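Local atomic coordinates of nucleotidyl transferase (Methanothermobacter thermautotrophicus, PDB entry 6PLJ), a protein that probably transfers nucleotidyl groups as a MobA-like nucleotidyltransferase in an archaeon, and may take part in pseudomurein cell wall synthesis. Residues A[142-147]-A[152-157]; A[182-187]-A[200-205]; A[35-38]-A[43-46]; A[49-54]-A[83-88]. All coordinates share one frame; numbering follows the deposited sequence. Where two conformers were deposited one is given.

Contact 1 of 4, residues A[142-147]-A[152-157]; sequences RRIAEH and TVSILA
Ser154 reaches from the strand to the helix and donates its hydroxyl to the backbone carbonyl of Ile144, a compact example of how a small polar side chain can join a strand to the helix that covers it. The bond from Ser154 OG to Ile144 O measures 2.5 Å, very short, and because the serine was modelled in two conformers that exact length is doubtful. In the conformer described, OG stands between the backbone N and the carbonyl carbon (chi1 61°), which turns it to the helix. Alongside it, Ile144 CG2 lies 3.5 Å from the same OG. The longer branch of Ile144 reaches past the serine, and its CD1 meets Leu156 CB at 3.8 Å and Leu156 N at 3.6 Å. Toward the C-terminal end of the helix, His147 CB rests on Ser154 CB at 3.7 Å, and the methyl CG2 of Thr152 touches His147 O at the same separation.

A second shell fixes these groups. The His147 ring stacks on Tyr207, Thr152 OG1 is bonded to Asp149, Pro173, Ala175 and Val209 pack on Ile144, and Ser154 OG makes a weak hydrogen bond to Ala175 O on strand 174-177. Helix 138-147 runs almost antiparallel to its strand, at 162° with the axes 7.1 Å apart, and forms the beta-alpha-beta crossover between parallel strands 125-130 and 152-157, with strand 174-177 between them in this Rossmann-like sheet. Chemically, Ile144 O accepts both the serine hydroxyl and His147 N (3.3 Å), so this carbonyl near the helix end appears to be satisfied within a largely buried interface.

Contact 2 of 4, residues A[182-187]-A[200-205]; sequences RDYLPL and LEDGVR
Tyr184 and Asp202 meet through the rim of the tyrosine ring: carboxylate oxygen OD2 sits at the edge, near the ring plane, beside the hydroxyl and CE1, while Val204 CG2 approaches obliquely from the CE2 side. Ring and carboxylate planes are turned 35° from each other. Tyr184 OH donates to Asp202 OD2 at 2.6 Å, and OD2 accepts through its anti lone pair, the one facing away from the other oxygen. OD2 is also 3.3 Å from Tyr184 CE1, and Tyr184 OH comes within 3.1 Å of Asp202 CB, so the hydroxyl lies beside the first carbon of the acid side chain as well as its oxygen. The two side chains advance from opposite directions. Asp202 CG lies beside its own backbone N (chi1 -65°), and this brings the carboxylate forward to the phenol.

Val204 adds the apolar half, its CG2 lying 3.3 Å from Tyr184 OH and 3.8 Å from Tyr184 CZ. A phenylalanine at Tyr184 would probably leave the Asp202 carboxylate without its hydroxyl donor and Val204 CG2 without the oxygen it packs on, freeing the acid to turn.

The bond illustrates how a side chain can tie together two helix ends. Tyr184 lies near the end of helix 178-184 and opens a type I turn closed by Leu187 N to Tyr184 O, whereas Asp202 precedes Gly203, the positive-phi residue of a Schellman motif that ends helix 192-201. Met198 and Met199 of that second helix also touch Tyr184, and just beyond Val204 the chain enters strand 205-210.

Contact 3 of 4, residues A[35-38]-A[43-46]; sequences GSRM and AELG
Arg37 and Glu44 face each other on the protein surface in a salt bridge between residues seven apart, about two turns of one short helix, 36-44. The helix follows the glycine-rich loop after strand 25-31; the sequence Gly-Ser-Arg-Met at its start resembles the end of the signature motif of nucleotidyltransferases, a loop that in relatives binds the nucleotide and may do so here.

The ionic part is loose. Arg37 NH2 donates to Glu44 OE2 at 3.3 Å, a weak bond with an N-H...O angle of 148°, and Glu44 OE1 is equally far from Arg37 NH2. Glu44 CD lies at the guanidinium edge, in its plane, but the carboxylate is rotated so that the two planes stand 70° apart, which rules out a flat two-pronged pairing. The stronger partner of Arg37 is Asp41, which forms a salt bridge with the same NH2. The arginine chain leaves the backbone away from Glu44, and the bends at its second and third torsions bring the guanidinium back over the helix to both acids. A sodium ion lies about 4 Å from the Glu44 side chain.

In the backbone, glycines mark both ends of the helix. Gly35 is at the N-cap position, and Gly46, with positive phi, completes a Schellman motif in which Gly46 N bonds to Ala43 O at 2.9 Å.

Water completes the bridge. A single molecule accepts from Arg37 NH1 at 2.9 Å and donates to Glu44 OE2, also at 2.9 Å.

Contact 4 of 4, residues A[49-54]-A[83-88]; sequences PVHKLL and GHRAGE
His51 and His84 form a T-shaped (edge-to-face) pair where a loop and 3-10 turn meet the N-terminal end of helix 86-92. The helix is entered through a type II turn, Gly83 to Ala86, with Arg85 at the N-cap.

In the aromatic pair, His84 presents its edge to one face of His51, with CD2 3.7 Å from His51 CE1 and the planes at 78°. Leu53 N lies over the opposite face, so each face of the His51 ring has a neighbour, both displaced toward the rim. Replacing His51 by an alanine would probably open a gap under the edge of His84 and leave the extended Arg85 chain with less to lean on.

Apolar contacts flank the rings. Arg85 CD slides past His51 CB at 3.7 Å, with the whole chain from CG to NE extended. Leu54 crosses Glu88 at about a right angle; its CD1 is 3.6 Å from Glu88 CB, and its CD2 lies 3.7 Å from Glu88 O.

Charge pairs come last. Lys52 turns elsewhere to a salt bridge with Asp132. Arg85 is steadied from within the helix start: its NH1 donates to Glu88 OE1 at 2.7 Å, in the guanidinium plane and to the syn lone pair of that oxygen.

In the fold
Along the chain the contacts come in series, contact 3 first, then contact 4, contact 1 and contact 2, and they gather into two pairs. Contacts 3 and 4, centres about 14 Å apart, join where Met38 packs on Val50 and Lys52, placing the helix after strand 25-31 against the loop that follows it. Contacts 1 and 2, about 16 Å apart, meet through the mixed eight-stranded sheet, where Val153 N and Arg205 O probably hydrogen-bond between neighbouring strands 152-157 and 205-210. Contact 1 lies about 33 Å from contact 3, centre to centre, across the chain's centre. One pair lies beside the loop after strand 25-31, where relatives bind the nucleotide, and the other on the far part of the sheet.

Contact 1 of 4, residues A[142-147]-A[152-157]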
loop_
_atom_site.group_PDB
_atom_site.type_symbol
_atom_site.label_atom_id
_atom_site.label_comp_id
_atom_site.label_asym_id
_atom_site.label_seq_id
_atom_site.Cartn_x
_atom_site.Cartn_y
_atom_site.Cartn_z
ATOM N N ARG A 142 6.263 6.973 -8.025
ATOM C CA ARG A 142 6.706 8.348 -8.208
ATOM C C ARG A 142 5.667 9.169 -8.973
ATOM O O ARG A 142 5.347 10.281 -8.561
ATOM C CB ARG A 142 8.059 8.373 -8.923
ATOM C CG ARG A 142 8.693 9.746 -9.033
ATOM C CD ARG A 142 9.953 9.651 -9.864
ATOM N NE ARG A 142 11.014 8.884 -9.201
ATOM C CZ ARG A 142 11.903 9.376 -8.331
ATOM N NH1 ARG A 142 11.881 10.659 -7.967
ATOM N NH2 ARG A 142 12.820 8.561 -7.797
ATOM N N ARG A 143 5.129 8.613 -10.065
ATOM C CA ARG A 143 4.079 9.274 -10.853
ATOM C C ARG A 143 2.835 9.548 -10.014
ATOM O O ARG A 143 2.237 10.625 -10.105
ATOM C CB ARG A 143 3.701 8.451 -12.078
ATOM C CG ARG A 143 4.663 8.584 -13.245
ATOM C CD ARG A 143 4.089 7.989 -14.527
ATOM N NE ARG A 143 4.286 6.541 -14.575
ATOM C CZ ARG A 143 5.434 5.935 -14.899
ATOM N NH1 ARG A 143 5.503 4.602 -14.892
ATOM N NH2 ARG A 143 6.523 6.640 -15.223
ATOM N N ILE A 144 2.451 8.576 -9.189
ATOM C CA ILE A 144 1.306 8.741 -8.299
ATOM C C ILE A 144 1.561 9.895 -7.324
ATOM O O ILE A 144 0.727 10.782 -7.183
ATOM C CB ILE A 144 0.951 7.415 -7.577
ATOM C CG1 ILE A 144 0.386 6.445 -8.623
ATOM C CG2 ILE A 144 -0.076 7.631 -6.455
ATOM C CD1 ILE A 144 0.188 5.029 -8.135
ATOM N N ALA A 145 2.729 9.909 -6.701
ATOM C CA ALA A 145 3.049 10.963 -5.736
ATOM C C ALA A 145 3.039 12.345 -6.385
ATOM O O ALA A 145 2.555 13.322 -5.778
ATOM C CB ALA A 145 4.387 10.676 -5.064
ATOM N N GLU A 146 3.537 12.414 -7.618
ATOM C CA GLU A 146 3.651 13.684 -8.356
ATOM C C GLU A 146 2.315 14.326 -8.712
ATOM O O GLU A 146 2.248 15.546 -8.867
ATOM C CB GLU A 146 4.436 13.476 -9.653
ATOM C CG GLU A 146 5.929 13.257 -9.470
ATOM C CD GLU A 146 6.602 12.768 -10.747
ATOM O OE1 GLU A 146 5.888 12.372 -11.700
ATOM O OE2 GLU A 146 7.848 12.782 -10.803
ATOM N N HIS A 147 1.269 13.509 -8.866
ATOM C CA HIS A 147 -0.063 13.984 -9.246
ATOM C C HIS A 147 -0.953 14.387 -8.072
ATOM O O HIS A 147 -2.047 14.918 -8.279
ATOM C CB HIS A 147 -0.792 12.930 -10.087
ATOM C CG HIS A 147 -0.428 12.957 -11.536
ATOM N ND1 HIS A 147 -0.985 13.856 -12.424
ATOM C CD2 HIS A 147 0.430 12.196 -12.255
ATOM C CE1 HIS A 147 -0.485 13.644 -13.628
ATOM N NE2 HIS A 147 0.375 12.644 -13.554
ATOM N N THR A 152 -6.184 17.171 -4.447
ATOM C CA THR A 152 -6.263 16.113 -5.458
ATOM C C THR A 152 -5.685 14.834 -4.911
ATOM O O THR A 152 -4.578 14.827 -4.353
ATOM C CB THR A 152 -5.489 16.505 -6.724
ATOM O OG1 THR A 152 -5.993 17.758 -7.195
ATOM C CG2 THR A 152 -5.645 15.460 -7.820
ATOM N N VAL A 153 -6.448 13.762 -5.077
ATOM C CA VAL A 153 -6.004 12.422 -4.730
ATOM C C VAL A 153 -5.593 11.764 -6.028
ATOM O O VAL A 153 -6.305 11.867 -7.045
ATOM C CB VAL A 153 -7.109 11.617 -4.026
ATOM C CG1 VAL A 153 -6.624 10.212 -3.683
ATOM C CG2 VAL A 153 -7.576 12.330 -2.754
ATOM N N SER A 154 -4.433 11.120 -6.021
ATOM C CA SER A 154 -3.947 10.387 -7.175
ATOM C C SER A 154 -3.894 8.929 -6.779
ATOM O O SER A 154 -3.702 8.604 -5.615
ATOM C CB SER A 154 -2.571 10.890 -7.585
ATOM O OG SER A 154 -1.656 10.700 -6.529
ATOM N N ILE A 155 -4.096 8.047 -7.742
ATOM C CA ILE A 155 -4.263 6.629 -7.435
ATOM C C ILE A 155 -3.871 5.766 -8.610
ATOM O O ILE A 155 -3.966 6.205 -9.760
ATOM C CB ILE A 155 -5.733 6.373 -7.030
ATOM C CG1 ILE A 155 -5.921 4.970 -6.449
ATOM C CG2 ILE A 155 -6.692 6.647 -8.198
ATOM C CD1 ILE A 155 -7.201 4.857 -5.668
ATOM N N LEU A 156 -3.412 4.548 -8.312
ATOM C CA LEU A 156 -3.127 3.574 -9.364
ATOM C C LEU A 156 -4.449 3.154 -10.001
ATOM O O LEU A 156 -5.329 2.630 -9.343
ATOM C CB LEU A 156 -2.388 2.358 -8.800
ATOM C CG LEU A 156 -1.928 1.308 -9.820
ATOM C CD1 LEU A 156 -0.930 1.915 -10.784
ATOM C CD2 LEU A 156 -1.336 0.093 -9.113
ATOM N N ALA A 157 -4.563 3.412 -11.296
ATOM C CA ALA A 157 -5.799 3.184 -12.037
ATOM C C ALA A 157 -5.858 1.740 -12.509
ATOM O O ALA A 157 -4.834 1.071 -12.672
ATOM C CB ALA A 157 -5.862 4.121 -13.230
#

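Contact 2 of 4, residues A[182-187]-A[200-205]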
loop_
_atom_site.group_PDB
_atom_site.type_symbol
_atom_site.label_atom_id
_atom_site.label_comp_id
_atom_site.label_asym_id
_atom_site.label_seq_id
_atom_site.Cartn_x
_atom_site.Cartn_y
_atom_site.Cartn_z
ATOM N N ARG A 182 -6.290 13.185 6.773
ATOM C CA ARG A 182 -6.687 13.281 8.171
ATOM C C ARG A 182 -8.185 13.536 8.314
ATOM O O ARG A 182 -8.770 13.134 9.306
ATOM C CB ARG A 182 -5.883 14.364 8.903
ATOM C CG ARG A 182 -4.417 14.034 9.130
ATOM C CD ARG A 182 -4.191 12.794 9.979
ATOM N NE ARG A 182 -4.663 12.898 11.361
ATOM C CZ ARG A 182 -3.915 13.220 12.423
ATOM N NH1 ARG A 182 -4.470 13.252 13.622
ATOM N NH2 ARG A 182 -2.624 13.505 12.307
ATOM N N ASP A 183 -8.806 14.181 7.332
ATOM C CA ASP A 183 -10.271 14.373 7.346
ATOM C C ASP A 183 -11.055 13.141 6.880
ATOM O O ASP A 183 -12.129 12.867 7.414
ATOM C CB ASP A 183 -10.659 15.600 6.521
ATOM C CG ASP A 183 -10.224 16.914 7.180
ATOM O OD1 ASP A 183 -9.990 16.933 8.407
ATOM O OD2 ASP A 183 -10.148 17.924 6.459
ATOM N N TYR A 184 -10.533 12.398 5.904
ATOM C CA TYR A 184 -11.253 11.223 5.362
ATOM C C TYR A 184 -10.953 9.904 6.059
ATOM O O TYR A 184 -11.871 9.129 6.289
ATOM C CB TYR A 184 -11.016 11.078 3.854
ATOM C CG TYR A 184 -11.945 11.933 3.052
ATOM C CD1 TYR A 184 -13.252 11.511 2.796
ATOM C CD2 TYR A 184 -11.541 13.169 2.565
ATOM C CE1 TYR A 184 -14.130 12.300 2.064
ATOM C CE2 TYR A 184 -12.411 13.964 1.824
ATOM C CZ TYR A 184 -13.700 13.527 1.586
ATOM O OH TYR A 184 -14.555 14.323 0.862
ATOM N N LEU A 185 -9.692 9.624 6.393
ATOM C CA LEU A 185 -9.357 8.314 6.971
ATOM C C LEU A 185 -10.132 7.934 8.241
ATOM O O LEU A 185 -10.429 6.748 8.419
ATOM C CB LEU A 185 -7.845 8.162 7.219
ATOM C CG LEU A 185 -6.992 8.030 5.960
ATOM C CD1 LEU A 185 -5.517 8.121 6.312
ATOM C CD2 LEU A 185 -7.273 6.729 5.198
ATOM N N PRO A 186 -10.487 8.909 9.102
ATOM C CA PRO A 186 -11.323 8.542 10.268
ATOM C C PRO A 186 -12.737 8.065 9.935
ATOM O O PRO A 186 -13.399 7.475 10.807
ATOM C CB PRO A 186 -11.406 9.840 11.066
ATOM C CG PRO A 186 -10.225 10.632 10.650
ATOM C CD PRO A 186 -10.066 10.316 9.188
ATOM N N LEU A 187 -13.192 8.305 8.709
ATOM C CA LEU A 187 -14.550 7.958 8.274
ATOM C C LEU A 187 -14.615 6.566 7.659
ATOM O O LEU A 187 -13.590 5.930 7.414
ATOM C CB LEU A 187 -15.053 8.989 7.260
ATOM C CG LEU A 187 -14.950 10.458 7.685
ATOM C CD1 LEU A 187 -15.400 11.392 6.578
ATOM C CD2 LEU A 187 -15.731 10.725 8.957
ATOM N N LEU A 200 -15.313 10.834 -4.121
ATOM C CA LEU A 200 -15.915 11.196 -5.403
ATOM C C LEU A 200 -17.298 11.845 -5.228
ATOM O O LEU A 200 -17.581 12.855 -5.879
ATOM C CB LEU A 200 -16.011 9.970 -6.314
ATOM C CG LEU A 200 -14.664 9.474 -6.857
ATOM C CD1 LEU A 200 -14.837 8.080 -7.452
ATOM C CD2 LEU A 200 -14.083 10.423 -7.888
ATOM N N GLU A 201 -18.119 11.284 -4.345
ATOM C CA GLU A 201 -19.448 11.852 -4.016
ATOM C C GLU A 201 -19.324 13.276 -3.474
ATOM O O GLU A 201 -20.129 14.153 -3.812
ATOM C CB GLU A 201 -20.175 10.985 -2.989
ATOM C CG GLU A 201 -20.666 9.646 -3.527
ATOM C CD GLU A 201 -20.925 8.605 -2.442
ATOM O OE1 GLU A 201 -20.833 8.923 -1.233
ATOM O OE2 GLU A 201 -21.229 7.450 -2.804
ATOM N N ASP A 202 -18.297 13.503 -2.648
ATOM C CA ASP A 202 -18.010 14.824 -2.098
ATOM C C ASP A 202 -17.386 15.797 -3.099
ATOM O O ASP A 202 -17.179 16.962 -2.767
ATOM C CB ASP A 202 -17.098 14.704 -0.859
ATOM C CG ASP A 202 -17.762 13.979 0.306
ATOM O OD1 ASP A 202 -19.006 13.850 0.334
ATOM O OD2 ASP A 202 -17.041 13.531 1.222
ATOM N N GLY A 203 -17.050 15.337 -4.304
ATOM C CA GLY A 203 -16.479 16.195 -5.332
ATOM C C GLY A 203 -14.966 16.306 -5.272
ATOM O O GLY A 203 -14.382 17.154 -5.941
ATOM N N VAL A 204 -14.328 15.426 -4.495
ATOM C CA VAL A 204 -12.874 15.381 -4.416
ATOM C C VAL A 204 -12.365 14.921 -5.768
ATOM O O VAL A 204 -12.898 13.951 -6.322
ATOM C CB VAL A 204 -12.379 14.381 -3.348
ATOM C CG1 VAL A 204 -10.854 14.252 -3.380
ATOM C CG2 VAL A 204 -12.870 14.769 -1.957
ATOM N N ARG A 205 -11.353 15.605 -6.289
ATOM C CA ARG A 205 -10.790 15.280 -7.594
ATOM C C ARG A 205 -9.922 14.032 -7.393
ATOM O O ARG A 205 -9.069 14.020 -6.515
ATOM C CB ARG A 205 -9.940 16.418 -8.188
ATOM C CG ARG A 205 -10.383 17.868 -7.949
ATOM C CD ARG A 205 -11.879 18.128 -7.995
ATOM N NE ARG A 205 -12.496 17.862 -9.289
ATOM C CZ ARG A 205 -13.790 18.046 -9.535
ATOM N NH1 ARG A 205 -14.590 18.489 -8.572
ATOM N NH2 ARG A 205 -14.288 17.784 -10.735
#

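Contact 3 of 4, residues A[35-38]-A[43-46]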
loop_
_atom_site.group_PDB
_atom_site.type_symbol
_atom_site.label_atom_id
_atom_site.label_comp_id
_atom_site.label_asym_id
_atom_site.label_seq_id
_atom_site.Cartn_x
_atom_site.Cartn_y
_atom_site.Cartn_z
ATOM N N GLY A 35 -3.892 -11.870 6.885
ATOM C CA GLY A 35 -4.088 -12.393 5.543
ATOM C C GLY A 35 -4.467 -13.845 5.668
ATOM O O GLY A 35 -3.736 -14.735 5.259
ATOM N N SER A 36 -5.628 -14.075 6.255
ATOM C CA SER A 36 -6.044 -15.427 6.598
ATOM C C SER A 36 -6.319 -16.281 5.358
ATOM O O SER A 36 -5.962 -17.467 5.337
ATOM C CB SER A 36 -7.252 -15.386 7.534
ATOM O OG SER A 36 -8.328 -14.665 6.979
ATOM N N ARG A 37 -6.916 -15.676 4.331
ATOM C CA ARG A 37 -7.245 -16.389 3.090
ATOM C C ARG A 37 -6.002 -16.966 2.440
ATOM O O ARG A 37 -5.985 -18.140 2.030
ATOM C CB ARG A 37 -8.000 -15.466 2.127
ATOM C CG ARG A 37 -8.515 -16.130 0.861
ATOM C CD ARG A 37 -9.461 -17.253 1.157
ATOM N NE ARG A 37 -8.812 -18.557 1.165
ATOM C CZ ARG A 37 -9.411 -19.699 1.473
ATOM N NH1 ARG A 37 -10.694 -19.723 1.863
ATOM N NH2 ARG A 37 -8.717 -20.824 1.415
ATOM N N MET A 38 -4.934 -16.184 2.397
ATOM C CA MET A 38 -3.732 -16.652 1.743
ATOM C C MET A 38 -3.077 -17.781 2.532
ATOM O O MET A 38 -2.564 -18.719 1.937
ATOM C CB MET A 38 -2.743 -15.520 1.499
ATOM C CG MET A 38 -1.729 -15.888 0.425
ATOM S SD MET A 38 -0.047 -15.456 0.830
ATOM C CE MET A 38 0.195 -16.389 2.345
ATOM N N ALA A 43 -2.276 -23.852 3.322
ATOM C CA ALA A 43 -2.629 -25.077 4.048
ATOM C C ALA A 43 -3.383 -26.060 3.147
ATOM O O ALA A 43 -3.131 -27.279 3.212
ATOM C CB ALA A 43 -3.461 -24.751 5.269
ATOM N N GLU A 44 -4.257 -25.534 2.288
ATOM C CA GLU A 44 -5.055 -26.352 1.357
ATOM C C GLU A 44 -4.237 -26.957 0.205
ATOM O O GLU A 44 -4.710 -27.875 -0.477
ATOM C CB GLU A 44 -6.269 -25.561 0.835
ATOM C CG GLU A 44 -7.343 -25.386 1.906
ATOM C CD GLU A 44 -8.381 -24.315 1.621
ATOM O OE1 GLU A 44 -8.632 -23.963 0.439
ATOM O OE2 GLU A 44 -8.971 -23.837 2.610
ATOM N N LEU A 45 -3.033 -26.437 -0.020
ATOM C CA LEU A 45 -2.033 -27.069 -0.882
ATOM C C LEU A 45 -1.101 -28.030 -0.133
ATOM O O LEU A 45 -0.162 -28.567 -0.720
ATOM C CB LEU A 45 -1.205 -25.986 -1.605
ATOM C CG LEU A 45 -1.987 -25.257 -2.688
ATOM C CD1 LEU A 45 -1.382 -23.878 -2.976
ATOM C CD2 LEU A 45 -2.102 -26.090 -3.960
ATOM N N GLY A 46 -1.336 -28.261 1.155
ATOM C CA GLY A 46 -0.404 -29.031 1.980
ATOM C C GLY A 46 0.943 -28.377 2.234
ATOM O O GLY A 46 1.936 -29.051 2.506
HETATM O O HOH W 1 -11.266 -22.235 3.238
#

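Contact 4 of 4, residues A[49-54]-A[83-88]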
loop_
_atom_site.group_PDB
_atom_site.type_symbol
_atom_site.label_atom_id
_atom_site.label_comp_id
_atom_site.label_asym_id
_atom_site.label_seq_id
_atom_site.Cartn_x
_atom_site.Cartn_y
_atom_site.Cartn_z
ATOM N N PRO A 49 1.752 -22.782 6.174
ATOM C CA PRO A 49 1.416 -21.389 5.888
ATOM C C PRO A 49 2.470 -20.417 6.379
ATOM O O PRO A 49 3.173 -20.659 7.369
ATOM C CB PRO A 49 0.085 -21.181 6.626
ATOM C CG PRO A 49 -0.477 -22.546 6.771
ATOM C CD PRO A 49 0.722 -23.403 7.017
ATOM N N VAL A 50 2.612 -19.341 5.618
ATOM C CA VAL A 50 3.529 -18.257 5.931
ATOM C C VAL A 50 2.684 -17.001 5.706
ATOM O O VAL A 50 1.957 -16.931 4.728
ATOM C CB VAL A 50 4.745 -18.273 4.972
ATOM C CG1 VAL A 50 5.629 -17.051 5.172
ATOM C CG2 VAL A 50 5.568 -19.548 5.142
ATOM N N HIS A 51 2.737 -16.051 6.636
ATOM C CA HIS A 51 2.075 -14.768 6.456
ATOM C C HIS A 51 2.588 -14.104 5.179
ATOM O O HIS A 51 3.793 -14.093 4.917
ATOM C CB HIS A 51 2.344 -13.885 7.666
ATOM C CG HIS A 51 1.660 -12.554 7.621
ATOM N ND1 HIS A 51 0.324 -12.406 7.333
ATOM C CD2 HIS A 51 2.120 -11.315 7.911
ATOM C CE1 HIS A 51 -0.001 -11.125 7.398
ATOM N NE2 HIS A 51 1.069 -10.448 7.758
ATOM N N LYS A 52 1.662 -13.533 4.421
ATOM C CA LYS A 52 1.944 -13.006 3.076
ATOM C C LYS A 52 3.138 -12.077 3.020
ATOM O O LYS A 52 3.892 -12.097 2.056
ATOM C CB LYS A 52 0.717 -12.312 2.503
ATOM C CG LYS A 52 0.198 -11.107 3.276
ATOM C CD LYS A 52 -1.179 -10.665 2.805
ATOM C CE LYS A 52 -1.749 -9.635 3.767
ATOM N NZ LYS A 52 -2.948 -8.885 3.309
ATOM N N LEU A 53 3.300 -11.257 4.048
ATOM C CA LEU A 53 4.357 -10.254 4.038
ATOM C C LEU A 53 5.739 -10.854 4.184
ATOM O O LEU A 53 6.736 -10.195 3.851
ATOM C CB LEU A 53 4.125 -9.229 5.146
ATOM C CG LEU A 53 2.854 -8.407 5.014
ATOM C CD1 LEU A 53 2.881 -7.323 6.070
ATOM C CD2 LEU A 53 2.699 -7.799 3.624
ATOM N N LEU A 54 5.806 -12.093 4.668
ATOM C CA LEU A 54 7.069 -12.763 4.938
ATOM C C LEU A 54 7.447 -13.792 3.878
ATOM O O LEU A 54 8.494 -14.445 3.993
ATOM C CB LEU A 54 6.987 -13.434 6.308
ATOM C CG LEU A 54 6.580 -12.528 7.467
ATOM C CD1 LEU A 54 6.324 -13.347 8.732
ATOM C CD2 LEU A 54 7.615 -11.453 7.688
ATOM N N GLY A 83 1.424 -4.484 12.901
ATOM C CA GLY A 83 0.412 -4.929 13.856
ATOM C C GLY A 83 0.411 -6.435 13.902
ATOM O O GLY A 83 1.080 -7.043 14.735
ATOM N N HIS A 84 -0.304 -7.036 12.966
ATOM C CA HIS A 84 -0.319 -8.473 12.863
ATOM C C HIS A 84 1.067 -9.031 12.613
ATOM O O HIS A 84 1.729 -8.651 11.639
ATOM C CB HIS A 84 -1.253 -8.958 11.771
ATOM C CG HIS A 84 -1.405 -10.433 11.786
ATOM N ND1 HIS A 84 -1.960 -11.095 12.866
ATOM C CD2 HIS A 84 -1.043 -11.383 10.901
ATOM C CE1 HIS A 84 -1.931 -12.392 12.629
ATOM N NE2 HIS A 84 -1.399 -12.593 11.442
ATOM N N ARG A 85 1.501 -9.956 13.473
ATOM C CA ARG A 85 2.852 -10.521 13.386
ATOM C C ARG A 85 3.919 -9.415 13.288
ATOM O O ARG A 85 4.893 -9.536 12.547
ATOM C CB ARG A 85 2.947 -11.519 12.229
ATOM C CG ARG A 85 2.117 -12.774 12.508
ATOM C CD ARG A 85 2.114 -13.738 11.350
ATOM N NE ARG A 85 1.518 -15.013 11.769
ATOM C CZ ARG A 85 2.174 -16.024 12.345
ATOM N NH1 ARG A 85 3.502 -15.996 12.541
ATOM N NH2 ARG A 85 1.488 -17.109 12.705
ATOM N N ALA A 86 3.723 -8.350 14.062
ATOM C CA ALA A 86 4.622 -7.187 14.003
ATOM C C ALA A 86 6.072 -7.553 14.272
ATOM O O ALA A 86 6.959 -7.050 13.588
ATOM C CB ALA A 86 4.190 -6.109 14.970
ATOM N N GLY A 87 6.325 -8.401 15.263
ATOM C CA GLY A 87 7.702 -8.858 15.515
ATOM C C GLY A 87 8.430 -9.366 14.284
ATOM O O GLY A 87 9.558 -8.940 13.983
ATOM N N GLU A 88 7.766 -10.241 13.537
ATOM C CA GLU A 88 8.336 -10.836 12.341
ATOM C C GLU A 88 8.450 -9.841 11.193
ATOM O O GLU A 88 9.439 -9.845 10.476
ATOM C CB GLU A 88 7.502 -12.029 11.869
ATOM C CG GLU A 88 7.579 -13.234 12.779
ATOM C CD GLU A 88 6.609 -14.301 12.345
ATOM O OE1 GLU A 88 5.403 -14.126 12.593
ATOM O OE2 GLU A 88 7.046 -15.293 11.733
#